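Long-range contacts in glutathione S-transferase family protein (Pseudomonas putida, PDB 3LXZ), which probably catalyses the conjugation of reduced glutathione to a wide range of hydrophobic electrophiles: residues 4-9 with 31-36; 15-20 with 65-70; 21-26 with 77-82; 49-54 with 61-66; 107-112 with 167-172. All coordinates share one frame; numbering follows the deposited sequence.

Contact 1 (4-9 with 31-36); sequences KLYGFS and VTFYGG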
# COMPACT_ATOMS: atom_id res chain seq x y z
N LYS A 4 -2.68 -17.27 -15.17
CA LYS A 4 -4.03 -17.47 -14.68
C LYS A 4 -4.31 -16.36 -13.67
O LYS A 4 -3.47 -16.08 -12.82
CB LYS A 4 -4.18 -18.81 -13.98
CG LYS A 4 -3.87 -20.08 -14.80
CD LYS A 4 -4.28 -21.31 -13.95
CE LYS A 4 -4.33 -22.63 -14.72
NZ LYS A 4 -3.23 -22.79 -15.71
N LEU A 5 -5.48 -15.74 -13.77
CA LEU A 5 -5.87 -14.72 -12.81
C LEU A 5 -6.98 -15.25 -11.91
O LEU A 5 -8.10 -15.49 -12.38
CB LEU A 5 -6.37 -13.47 -13.54
CG LEU A 5 -6.68 -12.26 -12.65
CD1 LEU A 5 -5.41 -11.77 -11.89
CD2 LEU A 5 -7.23 -11.17 -13.55
N TYR A 6 -6.68 -15.43 -10.62
CA TYR A 6 -7.66 -15.89 -9.66
C TYR A 6 -8.39 -14.69 -9.09
O TYR A 6 -7.76 -13.77 -8.57
CB TYR A 6 -7.00 -16.61 -8.46
CG TYR A 6 -6.47 -18.00 -8.77
CD1 TYR A 6 -5.57 -18.20 -9.80
CD2 TYR A 6 -6.86 -19.10 -8.00
CE1 TYR A 6 -5.07 -19.47 -10.08
CE2 TYR A 6 -6.37 -20.37 -8.28
CZ TYR A 6 -5.47 -20.53 -9.31
OH TYR A 6 -4.95 -21.78 -9.59
N GLY A 7 -9.71 -14.70 -9.18
CA GLY A 7 -10.52 -13.68 -8.51
C GLY A 7 -11.97 -13.79 -8.94
O GLY A 7 -12.47 -14.88 -9.24
N PHE A 8 -12.67 -12.68 -8.93
CA PHE A 8 -14.04 -12.70 -9.36
C PHE A 8 -14.35 -11.34 -9.96
O PHE A 8 -13.81 -10.35 -9.54
CB PHE A 8 -14.98 -13.12 -8.22
CG PHE A 8 -14.97 -12.20 -7.01
CD1 PHE A 8 -13.96 -12.28 -6.03
CD2 PHE A 8 -15.99 -11.26 -6.84
CE1 PHE A 8 -13.97 -11.44 -4.92
CE2 PHE A 8 -16.03 -10.42 -5.72
CZ PHE A 8 -15.01 -10.50 -4.77
N SER A 9 -15.23 -11.33 -10.96
CA SER A 9 -15.46 -10.11 -11.73
C SER A 9 -16.22 -9.02 -11.01
O SER A 9 -16.39 -7.94 -11.55
CB SER A 9 -16.14 -10.47 -13.05
OG SER A 9 -15.20 -11.11 -13.88
N VAL A 31 -9.90 -17.71 -13.24
CA VAL A 31 -10.30 -18.74 -12.27
C VAL A 31 -11.13 -18.09 -11.17
O VAL A 31 -10.64 -17.18 -10.50
CB VAL A 31 -9.06 -19.42 -11.61
CG1 VAL A 31 -9.49 -20.46 -10.59
CG2 VAL A 31 -8.12 -20.04 -12.67
N THR A 32 -12.37 -18.55 -10.98
CA THR A 32 -13.26 -18.03 -9.93
C THR A 32 -12.68 -18.39 -8.55
O THR A 32 -12.43 -19.57 -8.27
CB THR A 32 -14.71 -18.55 -10.09
OG1 THR A 32 -15.14 -18.31 -11.44
CG2 THR A 32 -15.69 -17.84 -9.13
N PHE A 33 -12.51 -17.38 -7.71
CA PHE A 33 -11.79 -17.47 -6.43
C PHE A 33 -12.19 -16.22 -5.64
O PHE A 33 -12.04 -15.11 -6.13
CB PHE A 33 -10.27 -17.49 -6.66
CG PHE A 33 -9.45 -17.40 -5.37
CD1 PHE A 33 -9.29 -18.51 -4.52
CD2 PHE A 33 -8.82 -16.22 -5.05
CE1 PHE A 33 -8.51 -18.41 -3.33
CE2 PHE A 33 -8.06 -16.12 -3.87
CZ PHE A 33 -7.91 -17.22 -3.02
N TYR A 34 -12.74 -16.41 -4.44
CA TYR A 34 -13.24 -15.29 -3.68
C TYR A 34 -12.32 -14.94 -2.48
O TYR A 34 -12.66 -14.05 -1.69
CB TYR A 34 -14.62 -15.62 -3.16
CG TYR A 34 -15.67 -15.79 -4.24
CD1 TYR A 34 -16.20 -14.67 -4.91
CD2 TYR A 34 -16.12 -17.07 -4.59
CE1 TYR A 34 -17.19 -14.83 -5.91
CE2 TYR A 34 -17.11 -17.24 -5.57
CZ TYR A 34 -17.63 -16.13 -6.22
OH TYR A 34 -18.63 -16.33 -7.19
N GLY A 35 -11.22 -15.67 -2.34
CA GLY A 35 -10.27 -15.44 -1.25
C GLY A 35 -10.93 -15.69 0.08
O GLY A 35 -11.63 -16.70 0.24
N GLY A 36 -10.74 -14.78 1.03
CA GLY A 36 -11.28 -14.99 2.37
C GLY A 36 -10.34 -15.85 3.22
O GLY A 36 -9.21 -16.21 2.82
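Strands 3-7 and 28-32 begin and end the N-terminal beta-alpha-beta unit, and they pair in parallel where Leu5, Tyr6 and Gly7 meet Val31, Thr32 and Phe33. Three backbone hydrogen bonds join them: Val31 N to Leu5 O (3.0 Å), Gly7 N to Val31 O (3.0 Å) and Phe33 N to Gly7 O (2.9 Å). The last is bent to 138° at the hydrogen, just where both chains leave the sheet. On one face of the sheet Tyr6 and Val31 lie side by side. Val31 sets its CB over the middle of the Tyr6 ring, 4.0 Å from the centroid, with CG1 near CE2 and CG2 near CE1. The same ring turns its edge to the face of Phe33 in a T-shaped pair, planes at 75°, while its OH is held by Glu54 of the next strand. Helix 12-23 makes the crossover of this thioredoxin-like unit and packs on the opposite face, against Leu5. Past Gly7 the contact passes to loop residues. Phe8 CG lies between the backbone N and the carbonyl carbon (chi1 61°), which brings the ring up to Tyr34. Tyr34 CD1 lies over one face toward the rim, 3.5 Å from Phe8 CD1, and Phe33 O comes in at the ring's edge, 3.4 Å from that same Phe8 CD1. With an alanine here, Tyr34 would probably lose the ring it leans on and be freer to turn, and Phe212 would be left without its stacking partner. Phe8 also borders Ser11, one of the glutathione-binding residues.

Contact 2 (15-20 with 65-70); sequences NMVKLA and VILDYI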
# COMPACT_ATOMS: atom_id res chain seq x y z
N ASN A 15 -10.56 -6.48 -11.37
CA ASN A 15 -10.84 -5.81 -12.65
C ASN A 15 -9.69 -4.93 -13.15
O ASN A 15 -9.44 -4.81 -14.36
CB ASN A 15 -12.20 -5.09 -12.61
CG ASN A 15 -13.37 -6.06 -12.73
OD1 ASN A 15 -13.24 -7.14 -13.32
ND2 ASN A 15 -14.52 -5.68 -12.17
N MSE A 16 -8.95 -4.35 -12.21
CA MSE A 16 -7.74 -3.59 -12.52
C MSE A 16 -6.69 -4.45 -13.21
O MSE A 16 -6.16 -4.05 -14.24
CB MSE A 16 -7.17 -2.96 -11.23
CG MSE A 16 -8.03 -1.86 -10.57
SE MSE A 16 -7.17 -1.56 -8.82
CE MSE A 16 -8.73 -1.02 -7.70
N VAL A 17 -6.39 -5.64 -12.67
CA VAL A 17 -5.46 -6.52 -13.36
C VAL A 17 -6.02 -6.98 -14.71
O VAL A 17 -5.29 -6.98 -15.70
CB VAL A 17 -5.05 -7.69 -12.49
CG1 VAL A 17 -4.04 -8.59 -13.26
CG2 VAL A 17 -4.35 -7.10 -11.21
N LYS A 18 -7.29 -7.36 -14.72
CA LYS A 18 -7.95 -7.82 -15.94
C LYS A 18 -7.86 -6.78 -17.06
O LYS A 18 -7.48 -7.12 -18.21
CB LYS A 18 -9.39 -8.21 -15.63
CG LYS A 18 -10.24 -8.70 -16.80
CD LYS A 18 -11.49 -9.41 -16.23
CE LYS A 18 -12.47 -9.87 -17.32
NZ LYS A 18 -13.69 -10.43 -16.66
N LEU A 19 -8.13 -5.50 -16.73
CA LEU A 19 -7.98 -4.46 -17.75
C LEU A 19 -6.55 -4.34 -18.27
O LEU A 19 -6.35 -4.14 -19.46
CB LEU A 19 -8.49 -3.11 -17.25
CG LEU A 19 -8.56 -1.95 -18.25
CD1 LEU A 19 -9.34 -2.36 -19.53
CD2 LEU A 19 -9.23 -0.77 -17.55
N ALA A 20 -5.56 -4.47 -17.37
CA ALA A 20 -4.15 -4.34 -17.76
C ALA A 20 -3.82 -5.44 -18.77
O ALA A 20 -3.20 -5.17 -19.80
CB ALA A 20 -3.22 -4.46 -16.53
N VAL A 65 1.38 -5.14 -6.77
CA VAL A 65 2.53 -6.04 -7.01
C VAL A 65 2.39 -6.78 -8.35
O VAL A 65 3.35 -6.84 -9.17
CB VAL A 65 2.67 -7.06 -5.84
CG1 VAL A 65 3.69 -8.20 -6.18
CG2 VAL A 65 3.02 -6.33 -4.55
N ILE A 66 1.19 -7.32 -8.56
CA ILE A 66 0.86 -8.04 -9.79
C ILE A 66 1.07 -7.17 -11.05
O ILE A 66 1.70 -7.60 -12.04
CB ILE A 66 -0.56 -8.61 -9.73
CG1 ILE A 66 -0.61 -9.75 -8.74
CG2 ILE A 66 -1.02 -9.12 -11.09
CD1 ILE A 66 -2.05 -10.02 -8.20
N LEU A 67 0.58 -5.94 -10.99
CA LEU A 67 0.70 -5.03 -12.13
C LEU A 67 2.17 -4.72 -12.46
O LEU A 67 2.57 -4.68 -13.65
CB LEU A 67 -0.09 -3.72 -11.90
CG LEU A 67 -1.60 -3.81 -11.78
CD1 LEU A 67 -2.18 -2.46 -11.39
CD2 LEU A 67 -2.11 -4.26 -13.15
N ASP A 68 3.00 -4.55 -11.43
CA ASP A 68 4.42 -4.30 -11.62
C ASP A 68 5.13 -5.49 -12.26
O ASP A 68 5.96 -5.29 -13.16
CB ASP A 68 5.10 -3.95 -10.30
CG ASP A 68 4.99 -2.47 -9.93
OD1 ASP A 68 4.61 -1.62 -10.78
OD2 ASP A 68 5.31 -2.18 -8.76
N TYR A 69 4.82 -6.70 -11.78
CA TYR A 69 5.32 -7.94 -12.38
C TYR A 69 4.91 -8.05 -13.83
O TYR A 69 5.75 -8.35 -14.66
CB TYR A 69 4.81 -9.16 -11.61
CG TYR A 69 5.33 -10.47 -12.16
CD1 TYR A 69 6.60 -10.93 -11.87
CD2 TYR A 69 4.52 -11.25 -12.97
CE1 TYR A 69 7.06 -12.16 -12.38
CE2 TYR A 69 4.97 -12.47 -13.49
CZ TYR A 69 6.24 -12.91 -13.18
OH TYR A 69 6.67 -14.12 -13.68
N ILE A 70 3.64 -7.76 -14.14
CA ILE A 70 3.18 -7.81 -15.53
C ILE A 70 3.96 -6.84 -16.44
O ILE A 70 4.39 -7.24 -17.54
CB ILE A 70 1.66 -7.63 -15.63
CG1 ILE A 70 0.95 -8.84 -15.05
CG2 ILE A 70 1.20 -7.51 -17.10
CD1 ILE A 70 -0.57 -8.62 -14.87
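Val17 and Leu67 carry most of this helix-to-helix contact, with Ala20 filling in one turn further along. Segments 15-20 and 65-70 run almost parallel, their axes 12° apart in direction and 10.2 Å apart at closest approach. Val17 reaches across with both methyls. CG1 is anti to the backbone N (chi1 -179°), and there it touches Ile66 CG2 at 3.8 Å and Ile70 CD1, also at 3.8 Å, bridging one turn of the facing helix. Its other methyl, CG2, rests against the same Ile66 branch and lies 4.1 Å from Leu67 CD2. Leu67 answers with that single CD2 methyl, which sits between Val17 and Ala20, residues one turn apart on helix 12-23, 3.6 Å from Ala20 CB and 4.0 Å from Val17 CA. The small alanine probably allows the leucine methyl to come this close to the backbone. Both helices lie on one side of the sheet of the thioredoxin-like domain, Val17 also packing on Leu5 of strand 3-7. Helix 154-174 of the C-terminal domain closes over Met16, a selenomethionine in this crystal, and over Ala20. All the touching residues are buried, and no hydrogen bond or charge pair crosses between the segments, so the two helices are held here by close-fitting aliphatic groups, and their spacing is set by the shapes of those side chains.

Contact 3 (21-26 with 77-82); sequences LLEKGL and KALLPA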
# COMPACT_ATOMS: atom_id res chain seq x y z
N LEU A 21 -4.26 -6.67 -18.46
CA LEU A 21 -3.99 -7.83 -19.33
C LEU A 21 -4.67 -7.63 -20.68
O LEU A 21 -4.07 -7.93 -21.71
CB LEU A 21 -4.45 -9.14 -18.67
CG LEU A 21 -3.66 -9.57 -17.42
CD1 LEU A 21 -4.37 -10.65 -16.65
CD2 LEU A 21 -2.28 -10.03 -17.81
N LEU A 22 -5.91 -7.14 -20.67
CA LEU A 22 -6.66 -6.91 -21.93
C LEU A 22 -6.04 -5.77 -22.75
O LEU A 22 -5.91 -5.88 -23.98
CB LEU A 22 -8.14 -6.64 -21.60
CG LEU A 22 -9.02 -7.83 -21.24
CD1 LEU A 22 -10.29 -7.35 -20.58
CD2 LEU A 22 -9.34 -8.72 -22.47
N GLU A 23 -5.61 -4.71 -22.07
CA GLU A 23 -5.05 -3.54 -22.72
C GLU A 23 -3.75 -3.95 -23.41
O GLU A 23 -3.44 -3.51 -24.54
CB GLU A 23 -4.82 -2.42 -21.70
CG GLU A 23 -4.40 -1.06 -22.30
CD GLU A 23 -5.46 -0.41 -23.22
OE1 GLU A 23 -6.66 -0.50 -22.93
OE2 GLU A 23 -5.06 0.20 -24.23
N LYS A 24 -3.02 -4.85 -22.76
CA LYS A 24 -1.76 -5.35 -23.26
C LYS A 24 -1.89 -6.50 -24.29
O LYS A 24 -0.88 -6.98 -24.79
CB LYS A 24 -0.87 -5.76 -22.07
CG LYS A 24 -0.30 -4.58 -21.29
CD LYS A 24 0.54 -5.03 -20.07
CE LYS A 24 2.00 -5.09 -20.42
NZ LYS A 24 2.58 -3.72 -20.53
N GLY A 25 -3.13 -6.94 -24.56
CA GLY A 25 -3.42 -8.03 -25.53
C GLY A 25 -2.81 -9.34 -25.09
O GLY A 25 -2.45 -10.16 -25.93
N LEU A 26 -2.70 -9.55 -23.78
CA LEU A 26 -2.11 -10.78 -23.22
C LEU A 26 -3.12 -11.91 -23.03
O LEU A 26 -4.28 -11.68 -22.67
CB LEU A 26 -1.40 -10.47 -21.89
CG LEU A 26 -0.28 -9.44 -21.99
CD1 LEU A 26 0.18 -8.98 -20.59
CD2 LEU A 26 0.89 -10.03 -22.78
N LYS A 77 1.49 -3.18 -25.05
CA LYS A 77 1.51 -1.76 -24.77
C LYS A 77 2.12 -1.44 -23.39
O LYS A 77 1.66 -1.98 -22.39
CB LYS A 77 0.06 -1.30 -24.81
CG LYS A 77 -0.22 0.12 -24.37
CD LYS A 77 -1.51 0.57 -24.97
CE LYS A 77 -2.09 1.73 -24.19
NZ LYS A 77 -3.35 2.20 -24.84
N ALA A 78 3.13 -0.58 -23.33
CA ALA A 78 3.66 -0.11 -22.04
C ALA A 78 2.60 0.71 -21.27
O ALA A 78 1.86 1.53 -21.86
CB ALA A 78 4.92 0.71 -22.24
N LEU A 79 2.51 0.44 -19.97
CA LEU A 79 1.58 1.17 -19.08
C LEU A 79 2.34 2.01 -18.05
O LEU A 79 1.81 2.38 -16.96
CB LEU A 79 0.57 0.23 -18.40
CG LEU A 79 -0.33 -0.63 -19.31
CD1 LEU A 79 -1.23 -1.54 -18.49
CD2 LEU A 79 -1.13 0.26 -20.22
N LEU A 80 3.59 2.33 -18.40
CA LEU A 80 4.47 3.19 -17.63
C LEU A 80 5.25 4.06 -18.59
O LEU A 80 5.54 3.60 -19.72
CB LEU A 80 5.51 2.37 -16.85
CG LEU A 80 4.95 1.58 -15.68
CD1 LEU A 80 6.07 0.72 -15.11
CD2 LEU A 80 4.39 2.58 -14.67
N PRO A 81 5.61 5.29 -18.15
CA PRO A 81 6.56 6.12 -18.92
C PRO A 81 7.97 5.48 -18.98
O PRO A 81 8.24 4.50 -18.27
CB PRO A 81 6.56 7.46 -18.18
CG PRO A 81 5.93 7.20 -16.80
CD PRO A 81 5.12 5.95 -16.91
N ALA A 82 8.84 6.01 -19.86
CA ALA A 82 10.20 5.46 -20.06
C ALA A 82 11.21 5.83 -18.93
O ALA A 82 12.17 5.09 -18.69
CB ALA A 82 10.77 5.93 -21.43
O HOH W 1 -1.22 -3.94 -26.58
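Lys24 and Glu23, at the end of helix 12-23, meet Lys77 in two quite different ways. The buried, close-packed side belongs to Lys24. Its chain is bent at chi3 (95°) and again at chi4, which folds NZ back to Lys77 O at 2.7 Å, above the carbonyl plane; Glu71 adds a salt bridge to the same ammonium group. Leu79 packs against both residues, CD1 4.2 Å from Lys24 CD and CD2 4.1 Å from Glu23 CG. Gly25, at positive phi, ends the helix in a Schellman motif, Leu26 N bonding back to Leu21 O, and segment 77-82 belongs to the linker between the two domains of the GST fold. Toward solvent the contact is looser. The exposed Lys77 stretches out in full and puts NZ 2.7 Å from Glu23 OE2, a salt bridge made on the anti side and 33° out of the carboxylate plane. An alanine in place of Glu23 would probably leave the Lys77 ammonium without its mate and free to swing, and Asn195 without the acceptor it uses on OE1. A water links the backbones on this side, giving a hydrogen bond to Glu23 O and accepting one from Lys77 N.

Contact 4 (49-54 with 61-66); sequences KVPVLE and SETSVI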
# COMPACT_ATOMS: atom_id res chain seq x y z
N LYS A 49 -6.77 -11.91 0.21
CA LYS A 49 -7.17 -10.86 -0.72
C LYS A 49 -7.29 -11.39 -2.13
O LYS A 49 -6.74 -12.39 -2.48
CB LYS A 49 -6.14 -9.70 -0.76
CG LYS A 49 -5.97 -8.92 0.58
CD LYS A 49 -7.30 -8.48 1.19
CE LYS A 49 -7.05 -7.99 2.59
NZ LYS A 49 -8.24 -7.44 3.31
N VAL A 50 -8.03 -10.65 -2.94
CA VAL A 50 -8.15 -10.93 -4.35
C VAL A 50 -7.62 -9.70 -5.07
O VAL A 50 -7.82 -8.57 -4.57
CB VAL A 50 -9.66 -11.16 -4.63
CG1 VAL A 50 -10.04 -10.85 -6.05
CG2 VAL A 50 -10.05 -12.57 -4.20
N PRO A 51 -6.95 -9.88 -6.24
CA PRO A 51 -6.71 -11.10 -7.01
C PRO A 51 -5.38 -11.78 -6.72
O PRO A 51 -4.56 -11.22 -6.02
CB PRO A 51 -6.67 -10.57 -8.45
CG PRO A 51 -6.01 -9.21 -8.28
CD PRO A 51 -6.57 -8.67 -7.00
N VAL A 52 -5.16 -12.94 -7.34
CA VAL A 52 -3.87 -13.62 -7.31
C VAL A 52 -3.48 -13.99 -8.75
O VAL A 52 -4.32 -14.49 -9.49
CB VAL A 52 -3.92 -14.87 -6.41
CG1 VAL A 52 -2.52 -15.47 -6.21
CG2 VAL A 52 -4.47 -14.51 -5.06
N LEU A 53 -2.24 -13.71 -9.14
CA LEU A 53 -1.72 -14.12 -10.45
C LEU A 53 -0.95 -15.42 -10.30
O LEU A 53 -0.04 -15.50 -9.47
CB LEU A 53 -0.76 -13.09 -11.03
CG LEU A 53 -0.37 -13.30 -12.50
CD1 LEU A 53 -1.56 -12.99 -13.45
CD2 LEU A 53 0.84 -12.45 -12.86
N GLU A 54 -1.29 -16.43 -11.09
CA GLU A 54 -0.50 -17.65 -11.05
C GLU A 54 0.47 -17.67 -12.21
O GLU A 54 0.07 -17.54 -13.37
CB GLU A 54 -1.39 -18.91 -11.05
CG GLU A 54 -0.55 -20.20 -10.79
CD GLU A 54 -1.38 -21.49 -10.67
OE1 GLU A 54 -2.52 -21.53 -11.16
OE2 GLU A 54 -0.89 -22.49 -10.07
N SER A 61 0.16 -12.23 -5.04
CA SER A 61 -1.05 -11.51 -4.64
C SER A 61 -0.77 -10.01 -4.59
O SER A 61 0.37 -9.60 -4.77
CB SER A 61 -1.53 -12.01 -3.25
OG SER A 61 -0.66 -11.54 -2.24
N GLU A 62 -1.81 -9.19 -4.38
CA GLU A 62 -1.75 -7.70 -4.29
C GLU A 62 -1.71 -7.06 -5.68
O GLU A 62 -0.69 -7.17 -6.39
CB GLU A 62 -0.55 -7.17 -3.47
CG GLU A 62 -0.52 -7.68 -2.00
CD GLU A 62 -1.66 -7.15 -1.14
OE1 GLU A 62 -2.17 -6.03 -1.41
OE2 GLU A 62 -2.04 -7.84 -0.16
N THR A 63 -2.81 -6.40 -6.05
CA THR A 63 -2.89 -5.77 -7.39
C THR A 63 -1.65 -4.95 -7.75
O THR A 63 -1.08 -5.10 -8.85
CB THR A 63 -4.20 -4.93 -7.54
OG1 THR A 63 -5.31 -5.85 -7.65
CG2 THR A 63 -4.17 -4.04 -8.79
N SER A 64 -1.22 -4.07 -6.84
CA SER A 64 -0.08 -3.21 -7.15
C SER A 64 1.14 -4.06 -7.53
O SER A 64 1.85 -3.74 -8.49
CB SER A 64 0.24 -2.25 -6.02
OG SER A 64 0.65 -2.96 -4.87
N VAL A 65 1.38 -5.14 -6.77
CA VAL A 65 2.53 -6.04 -7.01
C VAL A 65 2.39 -6.78 -8.35
O VAL A 65 3.35 -6.84 -9.17
CB VAL A 65 2.67 -7.06 -5.84
CG1 VAL A 65 3.69 -8.20 -6.18
CG2 VAL A 65 3.02 -6.33 -4.55
N ILE A 66 1.19 -7.32 -8.56
CA ILE A 66 0.86 -8.04 -9.79
C ILE A 66 1.07 -7.17 -11.05
O ILE A 66 1.70 -7.60 -12.04
CB ILE A 66 -0.56 -8.61 -9.73
CG1 ILE A 66 -0.61 -9.75 -8.74
CG2 ILE A 66 -1.02 -9.12 -11.09
CD1 ILE A 66 -2.05 -10.02 -8.20
O HOH W 2 -5.12 -6.84 -4.28
O HOH W 3 -4.55 -9.66 -3.80
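The puckered ring of Pro51 meets helix 63-73 through CD and CG: CD lies 3.2 Å from Thr63 OG1, and CG lies 4.0 Å from Ile66 CD1. The Thr63 hydroxyl is not bonded to this ring; it is held by Tyr13 O. A truly flat group, the Glu62 carboxylate, has OE2 beside Lys49 CG at 4.1 Å, and the same oxygen is bonded to Tyr100 OH of the second subunit. Ile66 packs against the chain of 51-53. Its CG1 branch, anti to the carbonyl carbon, puts CD1 3.5 Å from Pro51 O, while CG2 rests on Leu53 CB at 4.0 Å. No direct hydrogen bond crosses between the segments, yet the polar backbone atoms are bridged by water. One water gives to Pro51 O (2.7 Å) and accepts from Glu62 N (2.8 Å); a second joins Val50 O to Thr63 N in the same way. The amides at the start of the helix are therefore served by carbonyls through solvent. Glu62, at the N-cap, has positive phi (81°), unusual for a residue with a side chain. Ser61 OG turns to Glu92 of the second subunit, so the dimer partner borders this corner. The peptide bond before Pro51 is cis, as in other members of the thioredoxin fold, and it turns the Val50 carbonyl toward the helix start. Lys49, Val50 and Thr63 are glutathione-binding residues, though this chain holds no glutathione; this cis-proline turn facing the helix start forms part of the glutathione site, with Ser11 and Arg106.

Contact 5 (107-112 with 167-172); sequences TCYAES and NAVGKK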
# COMPACT_ATOMS: atom_id res chain seq x y z
N THR A 107 -14.18 0.64 3.77
CA THR A 107 -14.71 0.53 5.14
C THR A 107 -16.22 0.74 5.15
O THR A 107 -16.90 0.35 6.12
CB THR A 107 -14.03 1.47 6.17
OG1 THR A 107 -14.34 2.85 5.90
CG2 THR A 107 -12.50 1.22 6.25
N CYS A 108 -16.74 1.35 4.09
CA CYS A 108 -18.15 1.62 4.00
C CYS A 108 -18.88 0.80 2.96
O CYS A 108 -20.05 1.06 2.72
CB CYS A 108 -18.40 3.10 3.74
SG CYS A 108 -17.89 4.16 5.11
N TYR A 109 -18.22 -0.19 2.33
CA TYR A 109 -18.90 -1.00 1.30
C TYR A 109 -20.03 -1.84 1.90
O TYR A 109 -21.03 -2.12 1.22
CB TYR A 109 -17.95 -1.92 0.52
CG TYR A 109 -16.92 -1.24 -0.39
CD1 TYR A 109 -17.00 0.11 -0.73
CD2 TYR A 109 -15.87 -1.99 -0.93
CE1 TYR A 109 -16.03 0.70 -1.56
CE2 TYR A 109 -14.91 -1.43 -1.77
CZ TYR A 109 -14.99 -0.08 -2.09
OH TYR A 109 -14.00 0.46 -2.90
N ALA A 110 -19.89 -2.21 3.17
CA ALA A 110 -20.97 -2.92 3.87
C ALA A 110 -22.29 -2.17 3.72
O ALA A 110 -23.31 -2.77 3.42
CB ALA A 110 -20.62 -3.15 5.33
N GLU A 111 -22.27 -0.85 3.92
CA GLU A 111 -23.48 -0.04 3.86
C GLU A 111 -23.89 0.30 2.43
O GLU A 111 -25.07 0.17 2.06
CB GLU A 111 -23.34 1.23 4.68
CG GLU A 111 -24.63 2.03 4.78
CD GLU A 111 -24.58 3.14 5.80
OE1 GLU A 111 -25.20 4.18 5.55
OE2 GLU A 111 -23.92 2.97 6.86
N SER A 112 -22.92 0.72 1.62
CA SER A 112 -23.24 1.23 0.29
C SER A 112 -23.69 0.14 -0.68
O SER A 112 -24.51 0.39 -1.58
CB SER A 112 -22.04 1.98 -0.27
OG SER A 112 -20.94 1.11 -0.35
N ASN A 167 -17.01 7.29 -5.04
CA ASN A 167 -18.08 8.29 -5.24
C ASN A 167 -19.47 7.73 -4.89
O ASN A 167 -20.30 8.46 -4.36
CB ASN A 167 -18.06 8.90 -6.63
CG ASN A 167 -18.55 10.34 -6.64
OD1 ASN A 167 -18.12 11.17 -5.82
ND2 ASN A 167 -19.44 10.66 -7.56
N ALA A 168 -19.68 6.44 -5.13
CA ALA A 168 -20.93 5.80 -4.69
C ALA A 168 -21.05 5.83 -3.18
O ALA A 168 -22.12 6.20 -2.66
CB ALA A 168 -21.01 4.36 -5.21
N VAL A 169 -19.97 5.46 -2.47
CA VAL A 169 -19.93 5.57 -1.01
C VAL A 169 -20.23 7.00 -0.63
O VAL A 169 -21.04 7.24 0.27
CB VAL A 169 -18.53 5.14 -0.41
CG1 VAL A 169 -18.36 5.60 1.05
CG2 VAL A 169 -18.32 3.66 -0.56
N GLY A 170 -19.57 7.96 -1.28
CA GLY A 170 -19.83 9.37 -0.98
C GLY A 170 -21.31 9.71 -1.06
O GLY A 170 -21.90 10.23 -0.10
N LYS A 171 -21.93 9.42 -2.19
CA LYS A 171 -23.33 9.80 -2.39
C LYS A 171 -24.27 9.02 -1.46
O LYS A 171 -25.11 9.64 -0.80
CB LYS A 171 -23.74 9.67 -3.85
CG LYS A 171 -23.01 10.68 -4.75
CD LYS A 171 -23.14 10.34 -6.23
CE LYS A 171 -24.53 10.63 -6.80
NZ LYS A 171 -24.54 10.38 -8.28
N LYS A 172 -24.11 7.71 -1.37
CA LYS A 172 -25.07 6.89 -0.63
C LYS A 172 -24.90 6.95 0.89
O LYS A 172 -25.90 6.97 1.62
CB LYS A 172 -25.04 5.42 -1.11
CG LYS A 172 -25.46 5.24 -2.57
CD LYS A 172 -25.20 3.81 -3.10
CE LYS A 172 -26.42 2.88 -2.92
NZ LYS A 172 -27.51 3.08 -3.95
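Val169 wedges its two methyls into the first turn of helix 109-114. CG1, anti to the backbone N (chi1 165°), lies 3.7 Å from Cys108 CB. CG2 meets the Tyr109 ring at its edge and in its plane, 3.8 Å from CD1, and also touches Ser112 OG at 3.7 Å. The ring and the valine cross at about a right angle, and the tyrosine's far end is fixed by Glu102, which takes the hydroxyl in a hydrogen bond. The Ser112 hydroxyl turns back on its own helix: OG gives a bond to Cys108 O at 3.2 Å from above the carbonyl plane, and Ser112 N bonds to that same oxygen. Cys108 is the N-cap residue, so its carbonyl is gripped twice just as the helix begins, and the serine can face a valine methyl with its polar atom already satisfied. On the solvent side, Lys172 lays CE 3.4 Å from Ser112 O, a contact of its aliphatic part. Cys108 also touches Ala126 of helix 120-140. The short helix 109-114, which follows the glutathione-binding residue Arg106 closely, is thus packed on the long helix 154-174, in the all-helical bundle that forms the C-terminal domain of a glutathione transferase.

Overall arrangement
From the N terminus, strand 3-7 leads into helix 12-23 and then strand 28-32; contact 1 closes that loop by pairing the two strands. Contacts 2 and 3 start from the helix inside it, so both cross contact 1, and they cross each other, reaching forward to helix 63-73 and to the loop before helix 84-106. Contact 4 closes the short loop from strand 52-55 through strand 58-61 to helix 63-73, within the span of contact 3. It shares Val65 and Ile66 with contact 2 and joins contact 1 through neighbouring strands 3-7 and 52-55. Contact 5 comes later, closing a loop of the helical domain across the chain's centre from contacts 2, 3 and 4.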